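Local coordinates for Lin1840 protein (Listeria innocua serovar 6a, PDB 4ZOB) that probably hydrolyses terminal, non-reducing beta-D-glucosyl residues to release beta-D-glucose, as a beta-glucosidase of glycoside hydrolase family 3, at residues M89-H94 and G407-Y412; S136-L141 and C189-A194; L203-V208 and T236-V241; P245-K250 and G272-V277. The protein carries 1 engineered substitution. One frame throughout, in Å; residues are numbered along the deposited sequence.

Contact 1: residues M89-H94 and G407-Y412; sequences MADVIH and GGWNVY. With LGC (D-glucono-1,5-lactone), chain C.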
# COMPACT_ATOMS: atom_id res chain seq x y z
N MET A 89 -1.83 -24.89 -25.47
CA MET A 89 -2.20 -23.58 -24.88
C MET A 89 -1.22 -22.48 -25.25
O MET A 89 -0.12 -22.73 -25.75
CB MET A 89 -2.29 -23.67 -23.36
CG MET A 89 -2.85 -24.99 -22.86
SD MET A 89 -3.80 -24.80 -21.36
CE MET A 89 -3.87 -26.48 -20.79
N ALA A 90 -1.65 -21.25 -25.02
CA ALA A 90 -0.93 -20.08 -25.49
C ALA A 90 -1.47 -18.82 -24.83
O ALA A 90 -2.62 -18.80 -24.34
CB ALA A 90 -1.08 -19.92 -26.97
N ASP A 91 -0.63 -17.79 -24.91
CA ASP A 91 -0.92 -16.45 -24.43
C ASP A 91 -1.47 -15.63 -25.57
O ASP A 91 -0.73 -14.88 -26.20
CB ASP A 91 0.36 -15.80 -23.91
CG ASP A 91 0.85 -16.41 -22.63
OD1 ASP A 91 0.12 -16.36 -21.61
OD2 ASP A 91 1.96 -16.95 -22.65
N VAL A 92 -2.75 -15.76 -25.85
CA VAL A 92 -3.41 -14.86 -26.78
C VAL A 92 -4.13 -13.84 -25.88
O VAL A 92 -5.19 -14.13 -25.32
CB VAL A 92 -4.35 -15.63 -27.74
CG1 VAL A 92 -4.76 -14.76 -28.92
CG2 VAL A 92 -3.66 -16.88 -28.28
N ILE A 93 -3.51 -12.66 -25.72
CA ILE A 93 -3.88 -11.71 -24.63
C ILE A 93 -4.70 -10.53 -25.11
O ILE A 93 -5.70 -10.15 -24.50
CB ILE A 93 -2.62 -11.17 -23.91
CG1 ILE A 93 -1.78 -12.31 -23.33
CG2 ILE A 93 -3.01 -10.19 -22.82
CD1 ILE A 93 -2.56 -13.32 -22.52
N HIS A 94 -4.24 -9.93 -26.19
CA HIS A 94 -5.03 -8.96 -26.92
C HIS A 94 -4.83 -9.10 -28.43
O HIS A 94 -4.52 -8.15 -29.14
CB HIS A 94 -4.70 -7.57 -26.43
CG HIS A 94 -3.23 -7.23 -26.48
ND1 HIS A 94 -2.75 -6.19 -27.24
CD2 HIS A 94 -2.17 -7.77 -25.85
CE1 HIS A 94 -1.44 -6.11 -27.08
NE2 HIS A 94 -1.06 -7.06 -26.24
N GLY A 407 2.26 -3.00 -28.11
CA GLY A 407 2.13 -3.21 -26.69
C GLY A 407 2.80 -4.46 -26.17
O GLY A 407 3.31 -5.26 -26.95
N GLY A 408 2.80 -4.62 -24.84
CA GLY A 408 3.34 -5.82 -24.20
C GLY A 408 2.42 -7.04 -24.24
O GLY A 408 1.28 -6.96 -24.67
N TRP A 409 2.92 -8.18 -23.81
CA TRP A 409 2.20 -9.46 -23.98
C TRP A 409 1.67 -9.62 -25.42
O TRP A 409 0.52 -10.04 -25.66
CB TRP A 409 1.07 -9.60 -22.94
CG TRP A 409 1.59 -10.09 -21.62
CD1 TRP A 409 1.67 -9.38 -20.45
CD2 TRP A 409 2.11 -11.39 -21.35
NE1 TRP A 409 2.24 -10.17 -19.47
CE2 TRP A 409 2.51 -11.41 -20.00
CE3 TRP A 409 2.31 -12.53 -22.13
CZ2 TRP A 409 3.05 -12.54 -19.40
CZ3 TRP A 409 2.85 -13.65 -21.54
CH2 TRP A 409 3.22 -13.66 -20.19
N ASN A 410 2.51 -9.24 -26.37
CA ASN A 410 2.24 -9.52 -27.77
C ASN A 410 3.16 -10.62 -28.21
O ASN A 410 4.23 -10.35 -28.70
CB ASN A 410 2.51 -8.31 -28.65
CG ASN A 410 2.44 -8.67 -30.11
OD1 ASN A 410 1.67 -9.56 -30.49
ND2 ASN A 410 3.26 -8.02 -30.94
N VAL A 411 2.76 -11.86 -28.01
CA VAL A 411 3.67 -12.98 -28.22
C VAL A 411 3.74 -13.38 -29.69
O VAL A 411 4.71 -13.98 -30.11
CB VAL A 411 3.25 -14.22 -27.38
CG1 VAL A 411 4.16 -15.43 -27.60
CG2 VAL A 411 3.25 -13.89 -25.90
N TYR A 412 2.70 -13.08 -30.47
CA TYR A 412 2.62 -13.57 -31.86
C TYR A 412 2.55 -12.48 -32.91
O TYR A 412 2.82 -12.74 -34.08
CB TYR A 412 1.43 -14.54 -32.01
CG TYR A 412 1.62 -15.80 -31.18
CD1 TYR A 412 2.37 -16.85 -31.66
CD2 TYR A 412 1.10 -15.89 -29.89
CE1 TYR A 412 2.58 -17.97 -30.90
CE2 TYR A 412 1.31 -17.02 -29.13
CZ TYR A 412 2.04 -18.06 -29.64
OH TYR A 412 2.26 -19.21 -28.90
C1 LGC C . 3.80 -16.20 -16.76
C2 LGC C . 2.63 -15.28 -16.55
O5 LGC C . 3.80 -17.13 -17.87
O1 LGC C . 4.79 -16.16 -16.03
O2 LGC C . 2.42 -15.18 -15.16
C3 LGC C . 1.31 -15.79 -17.10
O3 LGC C . 0.32 -14.71 -17.09
C4 LGC C . 1.57 -16.47 -18.47
O4 LGC C . 0.36 -16.99 -19.02
C5 LGC C . 2.54 -17.62 -18.28
C6 LGC C . 2.77 -18.44 -19.56
O6 LGC C . 2.86 -17.59 -20.70
O HOH W 1 2.23 -18.73 -25.78
O HOH W 2 -0.27 -12.41 -27.62
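His94 NE2 donates to Gly408 O at 2.8 Å, the acceptor lying 20° out of the imidazole plane. The ring's other nitrogen, ND1, is hydrogen-bonded to Phe100 O, so backbone carbonyls hold both nitrogens and probably favour a doubly protonated ring. A chi1 of 54°, which sets CG between the backbone N and the carbonyl carbon, swings the imidazole over to the 407-412 loop. Ile93 follows along the same loop, its CG1 4.0 Å from Trp409 CB. The indole reaches on to Asp91, whose CG lies 3.6 Å from Trp409 CZ3, with carboxylate and ring planes 53° apart. Both residues meet the bound gluconolactone: its O4 donates to Asp91 OD1 at 2.7 Å, and Trp409 CH2 packs 3.7 Å from its C4. Farther along, one water joins Asp91 N (3.1 Å) to Tyr412 OH (3.2 Å), a hydroxyl also bonded to Ser63 O. The 407-412 loop, from the C-terminal domain, thus helps wall a sugar site on the TIM barrel. Strand 87-90 runs between strands 59-61 and 133-134, and past its end Ile93 and His94 rest on helix 103-109 while Val92 packs on helix 112-128.

Contact 2: residues S136-L141 and C189-A194; sequences SPMLDL and CVKHFA. With LGC (D-glucono-1,5-lactone), chain C.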
# COMPACT_ATOMS: atom_id res chain seq x y z
N SER A 136 -6.10 -15.99 -20.98
CA SER A 136 -6.80 -14.68 -20.97
C SER A 136 -8.31 -14.98 -20.78
O SER A 136 -8.80 -15.99 -21.27
CB SER A 136 -6.55 -13.97 -22.31
OG SER A 136 -7.49 -13.02 -22.67
N PRO A 137 -9.07 -14.11 -20.07
CA PRO A 137 -8.80 -12.75 -19.57
C PRO A 137 -7.98 -12.71 -18.29
O PRO A 137 -8.06 -13.61 -17.46
CB PRO A 137 -10.21 -12.20 -19.25
CG PRO A 137 -11.01 -13.40 -18.88
CD PRO A 137 -10.44 -14.55 -19.71
N MET A 138 -7.21 -11.63 -18.16
CA MET A 138 -6.47 -11.35 -16.96
C MET A 138 -7.42 -10.43 -16.18
O MET A 138 -7.77 -9.34 -16.65
CB MET A 138 -5.13 -10.69 -17.34
CG MET A 138 -4.23 -10.37 -16.15
SD MET A 138 -4.76 -8.91 -15.21
CE MET A 138 -3.20 -8.48 -14.44
N LEU A 139 -7.87 -10.93 -15.02
CA LEU A 139 -8.93 -10.29 -14.27
C LEU A 139 -8.54 -9.75 -12.89
O LEU A 139 -9.38 -9.58 -12.01
CB LEU A 139 -10.12 -11.23 -14.16
CG LEU A 139 -10.81 -11.40 -15.51
CD1 LEU A 139 -11.96 -12.34 -15.31
CD2 LEU A 139 -11.31 -10.11 -16.11
N ASP A 140 -7.27 -9.42 -12.74
CA ASP A 140 -6.74 -8.84 -11.52
C ASP A 140 -7.05 -7.34 -11.43
O ASP A 140 -6.64 -6.54 -12.28
CB ASP A 140 -5.23 -9.10 -11.37
CG ASP A 140 -4.82 -10.51 -11.77
OD1 ASP A 140 -5.53 -11.52 -11.48
OD2 ASP A 140 -3.72 -10.62 -12.37
N LEU A 141 -7.79 -6.98 -10.39
CA LEU A 141 -8.03 -5.59 -10.02
C LEU A 141 -6.72 -4.87 -9.74
O LEU A 141 -5.86 -5.39 -9.00
CB LEU A 141 -8.88 -5.53 -8.78
CG LEU A 141 -9.48 -4.16 -8.51
CD1 LEU A 141 -10.75 -4.00 -9.31
CD2 LEU A 141 -9.76 -4.02 -7.03
N CYS A 189 -8.96 -19.22 -20.18
CA CYS A 189 -8.41 -19.50 -18.86
C CYS A 189 -8.30 -18.21 -18.06
O CYS A 189 -7.48 -17.35 -18.37
CB CYS A 189 -7.03 -20.11 -18.96
SG CYS A 189 -6.26 -20.32 -17.32
N VAL A 190 -9.14 -18.07 -17.05
CA VAL A 190 -9.11 -16.86 -16.20
C VAL A 190 -7.84 -16.80 -15.36
O VAL A 190 -7.43 -17.82 -14.79
CB VAL A 190 -10.32 -16.89 -15.26
CG1 VAL A 190 -10.07 -16.10 -13.97
CG2 VAL A 190 -11.53 -16.42 -16.02
N LYS A 191 -7.23 -15.62 -15.26
CA LYS A 191 -6.06 -15.45 -14.35
C LYS A 191 -6.05 -14.10 -13.70
O LYS A 191 -6.77 -13.24 -14.16
CB LYS A 191 -4.76 -15.67 -15.12
CG LYS A 191 -4.55 -14.74 -16.31
CD LYS A 191 -3.39 -15.20 -17.20
CE LYS A 191 -2.84 -14.07 -18.04
NZ LYS A 191 -1.78 -14.60 -18.91
N HIS A 192 -5.28 -13.87 -12.63
CA HIS A 192 -4.50 -14.87 -11.88
C HIS A 192 -5.18 -15.03 -10.51
O HIS A 192 -5.29 -14.04 -9.76
CB HIS A 192 -3.06 -14.40 -11.68
CG HIS A 192 -2.37 -14.00 -12.94
ND1 HIS A 192 -2.56 -12.77 -13.53
CD2 HIS A 192 -1.54 -14.68 -13.75
CE1 HIS A 192 -1.87 -12.71 -14.65
NE2 HIS A 192 -1.24 -13.87 -14.80
N PHE A 193 -5.60 -16.26 -10.20
CA PHE A 193 -6.39 -16.52 -8.98
C PHE A 193 -5.44 -16.67 -7.79
O PHE A 193 -4.70 -17.65 -7.76
CB PHE A 193 -7.22 -17.81 -9.16
CG PHE A 193 -8.47 -17.83 -8.34
CD1 PHE A 193 -9.55 -17.07 -8.70
CD2 PHE A 193 -8.56 -18.61 -7.21
CE1 PHE A 193 -10.71 -17.08 -7.94
CE2 PHE A 193 -9.70 -18.62 -6.43
CZ PHE A 193 -10.78 -17.85 -6.80
N ALA A 194 -5.39 -15.71 -6.84
CA ALA A 194 -6.18 -14.46 -6.85
C ALA A 194 -5.44 -13.25 -6.29
O ALA A 194 -4.44 -13.39 -5.57
CB ALA A 194 -7.48 -14.66 -6.09
C1 LGC C . 3.80 -16.20 -16.76
C2 LGC C . 2.63 -15.28 -16.55
O5 LGC C . 3.80 -17.13 -17.87
O1 LGC C . 4.79 -16.16 -16.03
O2 LGC C . 2.42 -15.18 -15.16
C3 LGC C . 1.31 -15.79 -17.10
O3 LGC C . 0.32 -14.71 -17.09
C4 LGC C . 1.57 -16.47 -18.47
O4 LGC C . 0.36 -16.99 -19.02
C5 LGC C . 2.54 -17.62 -18.28
C6 LGC C . 2.77 -18.44 -19.56
O6 LGC C . 2.86 -17.59 -20.70
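Ser136 starts the contact with its carbonyl oxygen, which takes a weak bond from Cys189 N at 3.4 Å, while its hydroxyl turns to Tyr172. Pro137, entered through a cis peptide, accepts Lys191 N on its O at 3.1 Å, and its CG touches Val190 CG2. Met138 forms the single parallel bridge with Lys191; its CG, anti to the backbone N (chi1 -179°), comes 3.6 Å from His192 CE1. Leu139 N then donates almost straight (176°) to Lys191 O at 2.7 Å, and its CD1 methyl packs on the same Val190 methyl as Pro137. Asp140 closes the walk with both carboxylate oxygens: OD1 receives His192 N at 2.6 Å and also Tyr223 OH, while the syn lone pair of OD2 receives His192 ND1 at 2.7 Å, in the imidazole plane. The OD1 bond holds the His192 backbone and the OD2 bond fixes the rotation of its ring. NE2 is thereby aimed at O3 of the gluconolactone, 2.9 Å away, and Lys191 NZ donates to the same O3 at 2.8 Å. Asp140, as a second-shell residue, thus sets the imidazole that grips one sugar hydroxyl together with Lys191, consistent with recognition of glucose at its O3.

Contact 3: residues L203-V208 and T236-V241; sequences LEYNTV and TAFNVV. With LGC (D-glucono-1,5-lactone), chain C.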
# COMPACT_ATOMS: atom_id res chain seq x y z
N LEU A 203 5.62 -3.91 -6.80
CA LEU A 203 6.86 -4.67 -7.08
C LEU A 203 6.56 -6.09 -7.60
O LEU A 203 5.81 -6.87 -6.99
CB LEU A 203 7.76 -4.68 -5.83
CG LEU A 203 9.05 -5.50 -5.81
CD1 LEU A 203 10.00 -5.11 -6.94
CD2 LEU A 203 9.76 -5.36 -4.46
N GLU A 204 7.13 -6.46 -8.73
CA GLU A 204 6.71 -7.73 -9.31
C GLU A 204 6.82 -8.92 -8.34
O GLU A 204 7.85 -9.12 -7.63
CB GLU A 204 7.43 -8.05 -10.62
CG GLU A 204 6.70 -9.16 -11.39
CD GLU A 204 5.26 -8.80 -11.69
OE1 GLU A 204 5.05 -8.03 -12.63
OE2 GLU A 204 4.33 -9.28 -11.01
N TYR A 205 5.73 -9.69 -8.34
CA TYR A 205 5.57 -10.90 -7.52
C TYR A 205 5.46 -10.60 -6.03
O TYR A 205 5.36 -11.52 -5.21
CB TYR A 205 6.72 -11.88 -7.76
CG TYR A 205 7.10 -12.07 -9.23
CD1 TYR A 205 6.20 -12.60 -10.13
CD2 TYR A 205 8.36 -11.71 -9.70
CE1 TYR A 205 6.55 -12.75 -11.45
CE2 TYR A 205 8.72 -11.87 -11.02
CZ TYR A 205 7.81 -12.40 -11.90
OH TYR A 205 8.15 -12.59 -13.24
N ASN A 206 5.44 -9.33 -5.65
CA ASN A 206 5.56 -9.01 -4.24
C ASN A 206 4.33 -9.45 -3.42
O ASN A 206 3.29 -9.81 -3.97
CB ASN A 206 5.85 -7.52 -4.01
CG ASN A 206 6.65 -7.28 -2.75
OD1 ASN A 206 7.13 -8.23 -2.15
ND2 ASN A 206 6.80 -6.03 -2.34
N THR A 207 4.50 -9.42 -2.10
CA THR A 207 3.48 -9.77 -1.13
C THR A 207 2.16 -9.09 -1.39
O THR A 207 2.12 -7.94 -1.75
CB THR A 207 3.92 -9.33 0.25
OG1 THR A 207 5.19 -9.94 0.56
CG2 THR A 207 2.81 -9.67 1.30
N VAL A 208 1.08 -9.82 -1.20
CA VAL A 208 -0.28 -9.24 -1.29
C VAL A 208 -0.94 -9.45 0.06
O VAL A 208 -0.73 -10.44 0.71
CB VAL A 208 -1.10 -9.91 -2.44
CG1 VAL A 208 -2.58 -9.62 -2.34
CG2 VAL A 208 -0.53 -9.50 -3.79
N THR A 236 -3.58 -20.37 -11.45
CA THR A 236 -3.15 -19.84 -10.16
C THR A 236 -2.29 -18.55 -10.26
O THR A 236 -1.79 -18.18 -11.35
CB THR A 236 -2.32 -20.88 -9.36
OG1 THR A 236 -0.97 -20.97 -9.87
CG2 THR A 236 -3.02 -22.28 -9.34
N ALA A 237 -2.12 -17.90 -9.10
CA ALA A 237 -1.35 -16.68 -8.99
C ALA A 237 0.03 -16.88 -8.35
O ALA A 237 0.21 -17.71 -7.46
CB ALA A 237 -2.16 -15.64 -8.18
N PHE A 238 0.99 -16.07 -8.77
CA PHE A 238 2.31 -16.11 -8.12
C PHE A 238 2.35 -15.66 -6.64
O PHE A 238 3.25 -16.09 -5.86
CB PHE A 238 3.29 -15.23 -8.90
CG PHE A 238 3.77 -15.85 -10.17
CD1 PHE A 238 4.26 -17.14 -10.19
CD2 PHE A 238 3.75 -15.12 -11.36
CE1 PHE A 238 4.75 -17.71 -11.36
CE2 PHE A 238 4.20 -15.68 -12.53
CZ PHE A 238 4.71 -16.98 -12.54
N ASN A 239 1.42 -14.79 -6.25
CA ASN A 239 1.46 -14.17 -4.93
C ASN A 239 0.97 -15.07 -3.79
O ASN A 239 0.22 -16.02 -3.99
CB ASN A 239 0.64 -12.88 -4.93
CG ASN A 239 -0.79 -13.08 -5.40
OD1 ASN A 239 -1.05 -13.27 -6.60
ND2 ASN A 239 -1.74 -13.04 -4.47
N VAL A 240 1.41 -14.76 -2.58
CA VAL A 240 0.67 -15.21 -1.41
C VAL A 240 -0.72 -14.58 -1.36
O VAL A 240 -0.96 -13.47 -1.80
CB VAL A 240 1.34 -14.85 -0.07
CG1 VAL A 240 2.69 -15.50 0.06
CG2 VAL A 240 1.47 -13.35 0.08
N VAL A 241 -1.64 -15.32 -0.77
CA VAL A 241 -2.90 -14.77 -0.32
C VAL A 241 -3.01 -15.13 1.14
O VAL A 241 -2.99 -16.33 1.48
CB VAL A 241 -4.07 -15.42 -1.05
CG1 VAL A 241 -5.39 -15.01 -0.37
CG2 VAL A 241 -4.03 -15.10 -2.54
C1 LGC C . 3.80 -16.20 -16.76
C2 LGC C . 2.63 -15.28 -16.55
O5 LGC C . 3.80 -17.13 -17.87
O1 LGC C . 4.79 -16.16 -16.03
O2 LGC C . 2.42 -15.18 -15.16
C3 LGC C . 1.31 -15.79 -17.10
O3 LGC C . 0.32 -14.71 -17.09
C4 LGC C . 1.57 -16.47 -18.47
O4 LGC C . 0.36 -16.99 -19.02
C5 LGC C . 2.54 -17.62 -18.28
C6 LGC C . 2.77 -18.44 -19.56
O6 LGC C . 2.86 -17.59 -20.70
O HOH W 3 5.65 -14.47 -5.53
O HOH W 4 3.82 -12.68 -2.64
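Tyr205 turns its ring edge toward the face of Phe238 in an offset edge-to-face pair, centroids 5.3 Å apart and planes at 89°, with Tyr205 CE1 3.7 Å from Phe238 CD2. The far end of the phenylalanine looks into the sugar site, where CE2 lies 3.2 Å from O2 of the gluconolactone and O1 sits at the ring edge. Farther along the two segments, Val208 packs on the other loop: its CG2 is 3.8 Å from Asn239 CB and its CB rests against Val240 O. No direct hydrogen bond joins the two segments; two waters do so instead. Both donate to Tyr205 O, one at 3.0 Å while also donating to Phe238 O, the other accepting from Val240 N.

Several elements set these groups. Tyr205 is the third residue of a type II beta turn, closed by Asn206 N to Leu203 O at 2.8 Å, and takes the positive phi of that position (69°). Glu204 lays its CG over the centre of the tyrosine ring and curls back so that OE2 accepts Tyr205 N at 3.0 Å; the same oxygen receives Trp147 NE1. The tyrosine hydroxyl is bonded to Glu473 and to Arg572 of the second subunit, which places this rim of the site at the dimer interface. Asn239 ND2 donates to Val240 O from above the carbonyl plane and is also bonded to Ala194 O. Strand 240-241 pairs antiparallel with 244-245 just past barrel strand 233-236, Phe238 packs on helix 273-276, and the 203-208 turn leads toward helix 212-219.

Contact 4: residues P245-K250 and G272-V277; sequences PATMNK and GAVAEV. With LGC (D-glucono-1,5-lactone), chain D.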
# COMPACT_ATOMS: atom_id res chain seq x y z
N PRO A 245 1.04 -19.10 -0.46
CA PRO A 245 1.06 -18.94 -1.92
C PRO A 245 -0.21 -19.48 -2.54
O PRO A 245 -0.64 -20.55 -2.17
CB PRO A 245 2.27 -19.76 -2.33
CG PRO A 245 3.20 -19.51 -1.19
CD PRO A 245 2.37 -19.46 0.05
N ALA A 246 -0.82 -18.72 -3.45
CA ALA A 246 -2.09 -19.15 -4.08
C ALA A 246 -2.05 -20.58 -4.67
O ALA A 246 -3.04 -21.31 -4.66
CB ALA A 246 -2.51 -18.15 -5.14
N THR A 247 -0.89 -20.99 -5.17
CA THR A 247 -0.79 -22.27 -5.84
C THR A 247 -1.07 -23.41 -4.85
O THR A 247 -1.88 -24.27 -5.17
CB THR A 247 0.55 -22.41 -6.59
OG1 THR A 247 0.62 -21.42 -7.63
CG2 THR A 247 0.68 -23.78 -7.23
N MET A 248 -0.46 -23.40 -3.67
CA MET A 248 -0.79 -24.39 -2.64
C MET A 248 -1.84 -23.93 -1.59
O MET A 248 -1.80 -24.41 -0.46
CB MET A 248 0.49 -24.86 -1.92
CG MET A 248 1.26 -23.78 -1.18
SD MET A 248 2.49 -24.35 0.01
CE MET A 248 1.45 -24.83 1.39
N ASN A 249 -2.74 -23.00 -1.92
CA ASN A 249 -3.69 -22.43 -0.94
C ASN A 249 -5.02 -23.21 -1.01
O ASN A 249 -5.82 -23.02 -1.95
CB ASN A 249 -3.86 -20.90 -1.15
CG ASN A 249 -4.62 -20.21 0.01
OD1 ASN A 249 -5.66 -20.70 0.47
ND2 ASN A 249 -4.14 -19.06 0.47
N LYS A 250 -5.25 -24.11 -0.02
CA LYS A 250 -6.35 -25.10 -0.11
C LYS A 250 -7.65 -24.41 -0.03
O LYS A 250 -8.59 -24.73 -0.77
CB LYS A 250 -6.41 -26.13 1.03
CG LYS A 250 -5.19 -26.94 1.42
CD LYS A 250 -5.58 -27.97 2.53
CE LYS A 250 -4.67 -27.93 3.77
NZ LYS A 250 -3.21 -27.79 3.49
N GLY A 272 5.96 -22.14 -13.02
CA GLY A 272 6.78 -22.54 -11.92
C GLY A 272 6.20 -22.23 -10.57
O GLY A 272 6.87 -22.32 -9.58
N ALA A 273 4.94 -21.87 -10.51
CA ALA A 273 4.41 -21.44 -9.21
C ALA A 273 4.37 -22.64 -8.26
O ALA A 273 4.42 -22.47 -7.05
CB ALA A 273 3.05 -20.77 -9.36
N VAL A 274 4.32 -23.85 -8.81
CA VAL A 274 4.38 -25.07 -7.97
C VAL A 274 5.75 -25.25 -7.29
O VAL A 274 5.82 -25.23 -6.08
CB VAL A 274 3.92 -26.33 -8.74
CG1 VAL A 274 4.17 -27.60 -7.94
CG2 VAL A 274 2.44 -26.21 -9.08
N ALA A 275 6.83 -25.38 -8.03
CA ALA A 275 8.15 -25.43 -7.39
C ALA A 275 8.47 -24.16 -6.57
O ALA A 275 9.23 -24.22 -5.61
CB ALA A 275 9.23 -25.66 -8.41
N GLU A 276 7.88 -23.03 -6.96
CA GLU A 276 8.21 -21.74 -6.34
C GLU A 276 7.62 -21.55 -4.92
O GLU A 276 8.13 -20.71 -4.14
CB GLU A 276 7.81 -20.56 -7.24
CG GLU A 276 8.87 -20.24 -8.27
CD GLU A 276 8.38 -19.35 -9.37
OE1 GLU A 276 7.37 -18.62 -9.17
OE2 GLU A 276 9.00 -19.38 -10.45
N VAL A 277 6.60 -22.36 -4.57
CA VAL A 277 6.13 -22.36 -3.21
C VAL A 277 7.34 -22.68 -2.30
O VAL A 277 7.33 -22.36 -1.11
CB VAL A 277 4.92 -23.30 -2.92
CG1 VAL A 277 3.75 -23.02 -3.84
CG2 VAL A 277 5.30 -24.75 -2.99
C1 LGC D . -7.56 -17.11 5.34
C2 LGC D . -9.02 -17.51 5.36
O5 LGC D . -6.49 -18.08 5.62
O1 LGC D . -7.28 -15.95 5.05
O2 LGC D . -9.77 -16.39 5.83
C3 LGC D . -9.23 -18.77 6.19
O3 LGC D . -10.60 -19.17 6.11
C4 LGC D . -8.28 -19.84 5.64
O4 LGC D . -8.51 -21.15 6.17
C5 LGC D . -6.82 -19.45 5.93
C6 LGC D . -5.85 -20.39 5.19
O6 LGC D . -5.74 -20.11 3.80
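The puckered pyrrolidine of Pro245 meets Val277 through its CB, which lies 3.9 Å from Val277 CG1; no aromatic or other planar side chain takes part in the contact. The same valine methyl touches Met248 CG at 3.7 Å, and Val277 CB lies 3.9 Å from Met248 SD. A chi1 of 61° folds the thioether chain of Met248 back over its own backbone and onto the valine. Val277 thus packs mainly on Pro245 and Met248. Thr247 fits tightly on the start of the helical turn: its OG1 is 3.1 Å from Ala273 CB, and its CG2 3.5 Å from Val274 CG2, the side chains of Thr247 and Val274 crossing at about a right angle. The threonine hydroxyl has its polar partner elsewhere, in Thr236 OG1. With no hydrogen bond between the segments, packing alone joins them. Glu276 forms a salt bridge with Arg572 of the second subunit. Asn249, at the N-cap of helix 250-260, accepts Leu252 N. Helix 286-295 covers Thr247, Met248, Val274 and Val277, helix 306-316 lies against Val274, and Pro245 ends strand 244-245 beside strand 240-241.

How the contacts relate
Contacts 1, 2 and 3 all reach the same gluconolactone, from the C-terminal ends of barrel strands and, in contact 1, a loop of the C-terminal domain. Contacts 1 and 2, centres 14 Å apart, meet beside the sugar, where Asp91 OD1 lies 3.7 Å from Lys191 NZ. The centres of contacts 2 and 3 are 13 Å apart, and a probable hydrogen bond from Asn239 ND2 to Ala194 O (2.9 Å) links them. Contact 4 adjoins contact 3, centres 10 Å apart, with Ala246 N 2.9 Å from Asn239 O; the side chain of its Ala273 is about 8 Å from that lactone. Asp270, also bonded to the lactone, lies just ahead of 272-277. Contacts 1 and 4 do not touch.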